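Local coordinates for hypothetical UPF0271 protein TTHB195 (Thermus thermophilus, PDB 2DFA) that probably acts as the A subunit of an ATP-dependent 5-oxoprolinase, the enzyme complex that opens 5-oxoproline to L-glutamate, at residues D67-F71 / G72-M76; A96-A100 / E101-L105; K133-D136 / P137-L141; R195-R198 / M199-G203; R234-R237 / E238-Q242. One frame throughout, in Å; residues are numbered along the deposited sequence.

In the fold
The five contacts are all local, each within one run of chain. Interaction 1 shapes a loop after strand 58-62, and its Phe71 and Arg73 touch His111, one of three residues, with Asp8 and His62, that may form a metal site, vacant here. Interactions 2 and 3 end helices 80-100 and 122-135. Their centres lie about 16 Å apart, they touch through Leu105 with Phe135 and Leu139, and both meet the fourth subunit. Interactions 4 and 5 are the last turns of two packed helices, with centres about 12 Å apart; Ala196 meets Val236 and Leu197 meets Leu240. Interaction 1 lies about 33 Å from each, centre to centre, across the chain's centre.

Interaction 1 (D67-F71 / G72-M76); sequences DLVGF and GRREM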
# COMPACT_ATOMS: atom_id res chain seq x y z
N ASP A 67 6.81 2.06 5.48
CA ASP A 67 7.55 2.20 4.22
C ASP A 67 7.94 0.80 3.73
O ASP A 67 9.08 0.37 3.90
CB ASP A 67 8.79 3.07 4.45
CG ASP A 67 9.62 3.29 3.19
OD1 ASP A 67 9.12 3.07 2.07
OD2 ASP A 67 10.80 3.69 3.34
N LEU A 68 6.99 0.10 3.14
CA LEU A 68 7.23 -1.26 2.66
C LEU A 68 8.30 -1.33 1.57
O LEU A 68 9.25 -2.11 1.68
CB LEU A 68 5.93 -1.87 2.13
CG LEU A 68 6.01 -3.33 1.65
CD1 LEU A 68 6.49 -4.22 2.80
CD2 LEU A 68 4.64 -3.77 1.16
N VAL A 69 8.14 -0.52 0.53
CA VAL A 69 9.11 -0.55 -0.56
C VAL A 69 10.51 -0.24 -0.06
O VAL A 69 11.49 -0.77 -0.59
CB VAL A 69 8.70 0.43 -1.71
CG1 VAL A 69 8.82 1.88 -1.26
CG2 VAL A 69 9.55 0.17 -2.95
N GLY A 70 10.61 0.60 0.96
CA GLY A 70 11.91 0.95 1.51
C GLY A 70 12.36 0.02 2.63
O GLY A 70 13.45 0.20 3.20
N PHE A 71 11.53 -0.96 2.94
CA PHE A 71 11.81 -1.94 3.99
C PHE A 71 12.04 -1.27 5.35
O PHE A 71 12.78 -1.79 6.19
CB PHE A 71 13.03 -2.80 3.62
CG PHE A 71 13.13 -4.09 4.39
CD1 PHE A 71 12.16 -5.08 4.23
CD2 PHE A 71 14.19 -4.32 5.26
CE1 PHE A 71 12.25 -6.29 4.94
CE2 PHE A 71 14.29 -5.52 5.97
CZ PHE A 71 13.31 -6.51 5.81
N GLY A 72 11.40 -0.12 5.54
CA GLY A 72 11.53 0.62 6.78
C GLY A 72 12.96 1.03 7.09
O GLY A 72 13.30 1.27 8.25
N ARG A 73 13.80 1.13 6.07
CA ARG A 73 15.20 1.50 6.25
C ARG A 73 15.44 2.98 5.97
O ARG A 73 16.58 3.45 6.03
CB ARG A 73 16.08 0.68 5.32
CG ARG A 73 15.97 -0.83 5.50
CD ARG A 73 16.70 -1.29 6.75
NE ARG A 73 16.90 -2.73 6.75
CZ ARG A 73 17.57 -3.39 7.69
NH1 ARG A 73 18.09 -2.73 8.72
NH2 ARG A 73 17.71 -4.71 7.61
N ARG A 74 14.37 3.71 5.66
CA ARG A 74 14.51 5.13 5.35
C ARG A 74 13.88 6.04 6.39
O ARG A 74 12.75 5.84 6.81
CB ARG A 74 13.90 5.40 3.96
CG ARG A 74 14.51 4.53 2.87
CD ARG A 74 13.98 4.85 1.48
NE ARG A 74 12.55 4.55 1.32
CZ ARG A 74 11.91 4.63 0.16
NH1 ARG A 74 12.57 4.99 -0.93
NH2 ARG A 74 10.61 4.35 0.09
N GLU A 75 14.64 7.05 6.81
CA GLU A 75 14.17 8.02 7.79
C GLU A 75 12.88 8.67 7.28
O GLU A 75 12.78 9.03 6.11
CB GLU A 75 15.24 9.10 8.00
CG GLU A 75 14.76 10.43 8.58
CD GLU A 75 14.18 10.32 9.98
OE1 GLU A 75 14.27 9.23 10.58
OE2 GLU A 75 13.65 11.34 10.48
N MET A 76 11.89 8.78 8.16
CA MET A 76 10.60 9.40 7.84
C MET A 76 10.23 10.39 8.94
O MET A 76 10.31 10.07 10.12
CB MET A 76 9.48 8.34 7.72
CG MET A 76 9.57 7.44 6.51
SD MET A 76 8.12 6.39 6.31
CE MET A 76 6.88 7.60 5.75
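Asp67 and Arg74 form a nearly flat, side-on ion pair across two overlapping tight turns. The carboxylate and guanidinium planes are only 14° apart. Arg74 NE meets the syn lone pair of Asp67 OD2 at 2.8 Å, and Arg74 NH2 reaches Asp67 OD1 at 2.8 Å. The turns are a type I turn from Leu68 to Phe71 and a type I' turn from Gly70 to Arg73. Asp67 also makes an Asx motif. Its OD1 accepts from Gly70 N at 3.1 Å, from above the carboxylate plane, while the backbone O of Asp67 takes Gly72 N at 2.9 Å. The aspartate reaches both partners with CG anti to the backbone N (chi1 -179°). Gly70 CA lies over one face of the Arg74 guanidinium, and a CB there would clash with both charged groups. Replacing Asp67 by an alanine removes both carboxylate oxygens, which would probably leave Arg74 NE and NH2 without their mates and Gly70 N without its side-chain acceptor. Arg74 NH1 goes on to a salt bridge with Glu82 of the second subunit, so the pair links this loop to a subunit interface. Phe71 and Arg73 lie side by side, and the phenylalanine ring also meets His38 and His111 edge-to-face. His111 is one of three residues, with Asp8 and His62, that may form a metal site, so the loop would lie beside it. Arg73 NE sits at the edge of the Phe71 ring, 3.5 Å from Phe71 CD2.

Interaction 2 (A96-A100 / E101-L105); sequences AFLKA and EGLPL
A Schellman motif closes helix 80-100, and Leu98 and Leu103 stand at its two ends. Leu103 N gives a nearly straight bond to Leu98 O at 2.7 Å, with an N-H...O angle of 170°. Inside it, Gly102 N bonds to Lys99 O at 3.1 Å. Glu101 N keeps a helical bond to Phe97 O and adds a weak one to Leu98 O. Gly102 is the C-prime residue. Its positive phi, 63°, favours a glycine at this position and reverses the chain. The helix end is thus tied off by backbone groups, and the chain beyond it returns beside the last turn. Leu98 is the side chain that receives it. A chi1 of -63° sets Leu98 CG beside the backbone N, and from there the two methyls go to different partners. Leu98 CD2 meets Leu103 CB at 4.1 Å, the two side chains crossing at about a right angle. Leu98 CD1 instead touches Leu105 CD1 at 3.5 Å. The apolar pairing of Leu98 with Leu103 spans the same two residues as the outer bond of the motif. Leu105 also rests on Ile91 and Leu94, earlier in the helix. Glu101 CG packs 3.4 Å from Phe97 O, and the glutamate chain bends at chi2. The backbone O of Glu101 accepts a hydrogen bond from Lys53 of helix 42-54. On another side of the helix Ala96 and Ala100 pack against Gly92 and Tyr84 of the fourth subunit.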
# COMPACT_ATOMS: atom_id res chain seq x y z
N ALA A 96 -2.09 -10.67 18.28
CA ALA A 96 -3.24 -11.51 17.94
C ALA A 96 -2.78 -12.90 17.51
O ALA A 96 -3.40 -13.90 17.87
CB ALA A 96 -4.08 -10.86 16.83
N PHE A 97 -1.70 -12.96 16.74
CA PHE A 97 -1.15 -14.24 16.28
C PHE A 97 -0.56 -15.02 17.46
O PHE A 97 -0.67 -16.25 17.52
CB PHE A 97 -0.09 -14.00 15.21
CG PHE A 97 -0.65 -13.50 13.92
CD1 PHE A 97 -1.24 -14.38 13.02
CD2 PHE A 97 -0.65 -12.14 13.64
CE1 PHE A 97 -1.84 -13.90 11.85
CE2 PHE A 97 -1.25 -11.66 12.47
CZ PHE A 97 -1.84 -12.54 11.58
N LEU A 98 0.07 -14.31 18.38
CA LEU A 98 0.64 -14.97 19.55
C LEU A 98 -0.48 -15.53 20.42
O LEU A 98 -0.38 -16.63 20.96
CB LEU A 98 1.50 -13.98 20.34
CG LEU A 98 2.70 -13.45 19.56
CD1 LEU A 98 3.39 -12.33 20.32
CD2 LEU A 98 3.66 -14.60 19.29
N LYS A 99 -1.56 -14.76 20.55
CA LYS A 99 -2.71 -15.19 21.34
C LYS A 99 -3.32 -16.46 20.75
O LYS A 99 -3.64 -17.40 21.48
CB LYS A 99 -3.77 -14.07 21.40
CG LYS A 99 -5.12 -14.49 21.97
CD LYS A 99 -5.04 -14.89 23.45
CE LYS A 99 -6.40 -15.40 23.93
NZ LYS A 99 -6.38 -15.87 25.34
N ALA A 100 -3.47 -16.49 19.42
CA ALA A 100 -4.02 -17.65 18.74
C ALA A 100 -3.15 -18.89 18.94
O ALA A 100 -3.65 -20.01 19.00
CB ALA A 100 -4.16 -17.37 17.24
N GLU A 101 -1.84 -18.68 19.04
CA GLU A 101 -0.91 -19.78 19.21
C GLU A 101 -0.54 -20.04 20.68
O GLU A 101 0.37 -20.81 20.97
CB GLU A 101 0.36 -19.52 18.40
CG GLU A 101 0.17 -19.53 16.89
CD GLU A 101 -0.15 -20.91 16.33
OE1 GLU A 101 0.49 -21.89 16.77
OE2 GLU A 101 -1.03 -21.02 15.45
N GLY A 102 -1.25 -19.37 21.59
CA GLY A 102 -1.00 -19.54 23.01
C GLY A 102 0.37 -19.10 23.50
O GLY A 102 0.91 -19.68 24.45
N LEU A 103 0.94 -18.08 22.87
CA LEU A 103 2.25 -17.58 23.25
C LEU A 103 2.17 -16.14 23.74
O LEU A 103 1.29 -15.38 23.33
CB LEU A 103 3.22 -17.64 22.06
CG LEU A 103 3.49 -19.02 21.45
CD1 LEU A 103 4.34 -18.86 20.20
CD2 LEU A 103 4.20 -19.90 22.48
N PRO A 104 3.09 -15.74 24.62
CA PRO A 104 3.07 -14.37 25.13
C PRO A 104 3.94 -13.48 24.24
O PRO A 104 4.77 -13.98 23.48
CB PRO A 104 3.67 -14.52 26.52
CG PRO A 104 4.76 -15.54 26.27
CD PRO A 104 4.06 -16.57 25.37
N LEU A 105 3.73 -12.17 24.32
CA LEU A 105 4.55 -11.23 23.56
C LEU A 105 5.74 -11.03 24.49
O LEU A 105 5.60 -10.50 25.60
CB LEU A 105 3.82 -9.90 23.36
CG LEU A 105 4.64 -8.84 22.63
CD1 LEU A 105 4.99 -9.33 21.22
CD2 LEU A 105 3.85 -7.54 22.57

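Interaction 3 (K133-D136 / P137-L141); sequences KAFD and PGLPL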
# COMPACT_ATOMS: atom_id res chain seq x y z
N LYS A 133 4.29 0.86 26.74
CA LYS A 133 3.78 0.92 28.11
C LYS A 133 2.25 0.88 28.15
O LYS A 133 1.66 0.23 29.01
CB LYS A 133 4.27 2.19 28.82
CG LYS A 133 3.89 2.24 30.30
CD LYS A 133 4.34 3.53 30.97
CE LYS A 133 4.14 3.47 32.49
NZ LYS A 133 4.67 4.69 33.15
N ALA A 134 1.62 1.59 27.22
CA ALA A 134 0.16 1.64 27.15
C ALA A 134 -0.44 0.27 26.82
O ALA A 134 -1.54 -0.04 27.26
CB ALA A 134 -0.28 2.67 26.09
N PHE A 135 0.29 -0.53 26.05
CA PHE A 135 -0.17 -1.86 25.67
C PHE A 135 0.01 -2.87 26.81
O PHE A 135 -0.89 -3.66 27.09
CB PHE A 135 0.59 -2.36 24.44
CG PHE A 135 0.09 -3.68 23.92
CD1 PHE A 135 -1.10 -3.75 23.19
CD2 PHE A 135 0.80 -4.85 24.16
CE1 PHE A 135 -1.57 -4.98 22.72
CE2 PHE A 135 0.33 -6.08 23.69
CZ PHE A 135 -0.86 -6.14 22.97
N ASP A 136 1.18 -2.86 27.43
CA ASP A 136 1.52 -3.76 28.53
C ASP A 136 2.73 -3.18 29.26
O ASP A 136 3.86 -3.30 28.81
CB ASP A 136 1.87 -5.16 28.01
CG ASP A 136 2.21 -6.14 29.12
OD1 ASP A 136 2.34 -5.71 30.29
OD2 ASP A 136 2.36 -7.34 28.82
N PRO A 137 2.49 -2.54 30.42
CA PRO A 137 3.54 -1.95 31.26
C PRO A 137 4.69 -2.93 31.56
O PRO A 137 5.81 -2.54 31.88
CB PRO A 137 2.90 -1.49 32.57
CG PRO A 137 1.39 -1.66 32.44
CD PRO A 137 1.28 -2.68 31.21
N GLY A 138 4.40 -4.23 31.49
CA GLY A 138 5.39 -5.24 31.83
C GLY A 138 6.29 -5.65 30.68
O GLY A 138 7.25 -6.41 30.86
N LEU A 139 5.99 -5.15 29.48
CA LEU A 139 6.79 -5.48 28.30
C LEU A 139 8.19 -4.88 28.29
O LEU A 139 8.35 -3.66 28.42
CB LEU A 139 6.07 -5.02 27.03
CG LEU A 139 5.06 -5.94 26.35
CD1 LEU A 139 4.34 -5.17 25.24
CD2 LEU A 139 5.80 -7.16 25.76
N PRO A 140 9.22 -5.72 28.15
CA PRO A 140 10.58 -5.17 28.13
C PRO A 140 10.87 -4.56 26.76
O PRO A 140 10.39 -5.05 25.74
CB PRO A 140 11.45 -6.38 28.42
CG PRO A 140 10.68 -7.49 27.80
CD PRO A 140 9.26 -7.19 28.19
N LEU A 141 11.63 -3.48 26.74
CA LEU A 141 11.99 -2.82 25.50
C LEU A 141 13.48 -3.01 25.29
O LEU A 141 14.28 -2.74 26.18
CB LEU A 141 11.66 -1.32 25.58
CG LEU A 141 11.86 -0.46 24.33
CD1 LEU A 141 11.07 -1.03 23.16
CD2 LEU A 141 11.42 0.97 24.64
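Asp136 OD1 accepts a hydrogen bond from Gly138 N at 2.8 Å, the shortest sound polar bond of this turn. The donor comes from above the carboxylate plane, 47° out of it. Asp136 is the first residue beyond helix 122-135, and a type I beta turn runs from it to Leu139. The turn is closed by Leu139 N and Asp136 O, 2.9 Å apart. The aspartate therefore holds the turn twice, once with its side chain and once with its backbone carbonyl. With chi1 at -179°, Asp136 CG lies beside its own carbonyl carbon, which brings OD1 over the turn to Gly138 N. Pro137 follows directly. It has no N-H to give to Lys133 O, 3.2 Å from Pro137 N, so the helical bonding pattern stops here. Lys133 carries its extended side chain away from the turn, and its NZ bonds to Ala156 O. Leu139 points back towards the helix end. Leu139 CG packs 3.7 Å from Asp136 CB, the side chains crossing at about a right angle. Beyond the turn the chain enters strand 141-143 of the parallel sheet, so this is a helix-to-strand connection. Phe135 packs on Leu88 and Ile91 of helix 80-100, and on Ala96 of the fourth subunit. Across the helix end, Leu139 CD1 lies at the edge of the Phe135 ring, near its plane, 3.7 Å from Phe135 CD2.

Interaction 4 (R195-R198 / M199-G203); sequences RALR and MVLEG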
# COMPACT_ATOMS: atom_id res chain seq x y z
N ARG A 195 34.14 -12.31 19.57
CA ARG A 195 33.66 -11.09 20.21
C ARG A 195 32.45 -11.36 21.11
O ARG A 195 32.32 -10.83 22.21
CB ARG A 195 33.28 -10.10 19.10
CG ARG A 195 34.49 -9.63 18.29
CD ARG A 195 34.09 -8.91 16.99
NE ARG A 195 33.32 -7.69 17.27
CZ ARG A 195 34.01 -6.56 17.49
NH1 ARG A 195 35.33 -6.58 17.44
NH2 ARG A 195 33.37 -5.41 17.71
N ALA A 196 31.54 -12.20 20.61
CA ALA A 196 30.36 -12.53 21.40
C ALA A 196 30.73 -13.09 22.78
O ALA A 196 30.23 -12.66 23.81
CB ALA A 196 29.53 -13.56 20.62
N LEU A 197 31.60 -14.12 22.77
CA LEU A 197 32.06 -14.70 24.03
C LEU A 197 32.59 -13.61 24.97
O LEU A 197 32.28 -13.55 26.15
CB LEU A 197 33.19 -15.68 23.72
CG LEU A 197 32.75 -17.15 23.70
CD1 LEU A 197 33.94 -18.11 23.56
CD2 LEU A 197 32.03 -17.56 24.99
N ARG A 198 33.47 -12.77 24.40
CA ARG A 198 34.09 -11.70 25.17
C ARG A 198 33.04 -10.81 25.83
O ARG A 198 33.12 -10.47 27.01
CB ARG A 198 34.95 -10.87 24.21
CG ARG A 198 35.85 -9.88 24.95
CD ARG A 198 37.24 -10.47 25.25
NE ARG A 198 37.91 -9.70 26.31
CZ ARG A 198 38.39 -8.49 25.97
NH1 ARG A 198 38.23 -8.05 24.74
NH2 ARG A 198 39.05 -7.75 26.87
N MET A 199 32.05 -10.38 25.02
CA MET A 199 31.01 -9.51 25.55
C MET A 199 30.27 -10.16 26.73
O MET A 199 29.92 -9.52 27.71
CB MET A 199 30.01 -9.21 24.43
CG MET A 199 30.63 -8.53 23.21
SD MET A 199 29.43 -8.33 21.88
CE MET A 199 29.95 -6.70 21.32
N VAL A 200 30.00 -11.47 26.58
CA VAL A 200 29.31 -12.17 27.66
C VAL A 200 30.22 -12.41 28.87
O VAL A 200 29.94 -12.02 29.99
CB VAL A 200 28.79 -13.51 27.12
CG1 VAL A 200 28.07 -14.28 28.23
CG2 VAL A 200 27.81 -13.27 25.98
N LEU A 201 31.34 -13.12 28.61
CA LEU A 201 32.23 -13.53 29.70
C LEU A 201 32.94 -12.36 30.39
O LEU A 201 33.22 -12.39 31.58
CB LEU A 201 33.28 -14.50 29.13
CG LEU A 201 32.71 -15.80 28.56
CD1 LEU A 201 33.81 -16.73 28.03
CD2 LEU A 201 31.93 -16.61 29.60
N GLU A 202 33.28 -11.31 29.60
CA GLU A 202 34.10 -10.24 30.17
C GLU A 202 33.40 -8.88 30.20
O GLU A 202 33.84 -7.93 30.83
CB GLU A 202 35.40 -10.14 29.36
CG GLU A 202 36.34 -11.33 29.60
CD GLU A 202 37.56 -11.18 28.71
OE1 GLU A 202 38.30 -10.22 28.87
OE2 GLU A 202 37.79 -12.07 27.87
N GLY A 203 32.28 -8.77 29.45
CA GLY A 203 31.56 -7.51 29.42
C GLY A 203 32.35 -6.40 28.72
O GLY A 203 32.23 -5.22 29.01
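The last turns of helix 189-201 bring Leu197 against Leu201 and Arg198 against Glu202, each four residues on. Leu197 CD2 touches Leu201 CD1 at 3.6 Å, with the two side chains side by side and pointing the same way. Behind them the backbone keeps regular i to i+4 bonds. Met199 N bonds to Arg195 O, Val200 N to Ala196 O, and Leu201 N to Leu197 O at 2.7 Å. Met199 CG also packs close on Arg195 O, at 3.0 Å. The helix lies against helix 229-241 and strand 219-222 of the parallel sheet. Val200 touches both Leu240 and Leu220, while Leu197 meets Leu240. Arg198 and Glu202 take the outer side. The model puts Arg198 NE too close to the Glu202 carboxylate, so the exact place of their salt bridge is doubtful. It sets Glu202 OE1 near the guanidinium edge. Arg198 NH2 makes a weak bond to the same OE1, at 3.3 Å, and a salt bridge to Glu212. The Arg198 chain leaves the backbone opposite its own N (chi1 -169°), and a bend at chi2 carries it towards Glu202. Arg198 O accepts Glu202 N at 2.7 Å and, weakly, Gly203 N at 3.1 Å. Gly203 leaves the helix with a phi of 68°, and its backbone bonds to Val215.

Interaction 5 (R234-R237 / E238-Q242); sequences RAVR and EALEQ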
# COMPACT_ATOMS: atom_id res chain seq x y z
N ARG A 234 25.31 -19.60 13.80
CA ARG A 234 25.76 -20.94 14.16
C ARG A 234 27.06 -20.83 14.96
O ARG A 234 27.16 -21.32 16.08
CB ARG A 234 26.01 -21.77 12.90
CG ARG A 234 26.19 -23.26 13.14
CD ARG A 234 26.59 -23.96 11.85
NE ARG A 234 25.75 -23.55 10.72
CZ ARG A 234 24.44 -23.81 10.63
NH1 ARG A 234 23.82 -24.47 11.59
NH2 ARG A 234 23.76 -23.38 9.57
N ALA A 235 28.05 -20.16 14.36
CA ALA A 235 29.34 -19.98 14.99
C ALA A 235 29.21 -19.37 16.39
O ALA A 235 29.85 -19.82 17.33
CB ALA A 235 30.23 -19.09 14.12
N VAL A 236 28.38 -18.33 16.51
CA VAL A 236 28.19 -17.67 17.79
C VAL A 236 27.56 -18.55 18.86
O VAL A 236 28.05 -18.61 19.98
CB VAL A 236 27.34 -16.38 17.64
CG1 VAL A 236 27.09 -15.76 19.00
CG2 VAL A 236 28.05 -15.40 16.73
N ARG A 237 26.47 -19.23 18.51
CA ARG A 237 25.79 -20.09 19.48
C ARG A 237 26.71 -21.21 19.96
O ARG A 237 26.75 -21.52 21.16
CB ARG A 237 24.53 -20.70 18.87
CG ARG A 237 23.67 -21.43 19.89
CD ARG A 237 22.52 -22.18 19.24
NE ARG A 237 21.68 -22.85 20.23
CZ ARG A 237 20.87 -22.22 21.07
NH1 ARG A 237 20.78 -20.90 21.05
NH2 ARG A 237 20.15 -22.91 21.94
N GLU A 238 27.43 -21.83 19.04
CA GLU A 238 28.33 -22.92 19.39
C GLU A 238 29.46 -22.46 20.30
O GLU A 238 29.79 -23.13 21.28
CB GLU A 238 28.90 -23.56 18.11
CG GLU A 238 27.84 -24.23 17.26
CD GLU A 238 28.40 -24.94 16.04
OE1 GLU A 238 28.99 -24.26 15.17
OE2 GLU A 238 28.26 -26.18 15.95
N ALA A 239 30.05 -21.31 19.99
CA ALA A 239 31.14 -20.78 20.80
C ALA A 239 30.64 -20.55 22.22
O ALA A 239 31.37 -20.79 23.19
CB ALA A 239 31.64 -19.47 20.20
N LEU A 240 29.40 -20.09 22.34
CA LEU A 240 28.81 -19.82 23.65
C LEU A 240 28.50 -21.10 24.42
O LEU A 240 28.76 -21.18 25.62
CB LEU A 240 27.53 -18.99 23.49
CG LEU A 240 27.70 -17.57 22.94
CD1 LEU A 240 26.33 -16.91 22.79
CD2 LEU A 240 28.58 -16.75 23.87
N GLU A 241 27.93 -22.09 23.74
CA GLU A 241 27.58 -23.35 24.38
C GLU A 241 28.82 -24.18 24.71
O GLU A 241 28.88 -24.81 25.77
CB GLU A 241 26.63 -24.15 23.49
CG GLU A 241 25.31 -23.44 23.22
CD GLU A 241 24.33 -24.30 22.46
OE1 GLU A 241 24.67 -24.78 21.36
OE2 GLU A 241 23.20 -24.49 22.97
N GLN A 242 29.79 -24.19 23.81
CA GLN A 242 31.02 -24.94 24.05
C GLN A 242 31.79 -24.26 25.18
O GLN A 242 32.71 -24.84 25.76
CB GLN A 242 31.88 -24.98 22.79
CG GLN A 242 31.40 -25.96 21.74
CD GLN A 242 32.31 -26.02 20.52
OE1 GLN A 242 33.07 -26.97 20.34
NE2 GLN A 242 32.25 -24.99 19.69
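This is an i to i+4 contact along the last turns of helix 229-241, with Arg237 and Glu241 on its outer side and Val236 and Leu240 on its inner side. Arg237 NE lies 3.5 Å from Glu241 OE2. The oxygen is well out of the guanidinium plane, and the two planes are 59° apart. No N-H points at the oxygen, so the pair is an attraction of charges alone. A chi1 of -171° sends Arg237 CG away from its own N, and the chain runs extended to NE, while Glu241 crosses it obliquely. With an alanine at Arg237 the Glu241 carboxylate is likely to lose this opposite charge and be freer to turn. Arg237 NH1 also makes a weak hydrogen bond to Leu27 O. The helix packs on helix 189-201 and on strands 2-9 and 246-247 of the parallel sheet. Val236 and Leu240 make that inner face. They lie side by side, with Val236 CG1 4.0 Å from Leu240 CD1. Leu240 rests on Val3, Leu5 and Val247, and Val236 on Leu5 and Ala196. Ala239 packs on Ala193. Backbone bonds tie the turns together, including Glu238 N to Arg234 O at 3.0 Å and Glu241 N to Arg237 O at 2.9 Å. Arg234 and Glu238 also run side by side, but their charged ends stay apart, with Arg234 NE 5.6 Å from Glu238 OE1. The aliphatic Arg234 CG is nearer, 3.6 Å from that oxygen.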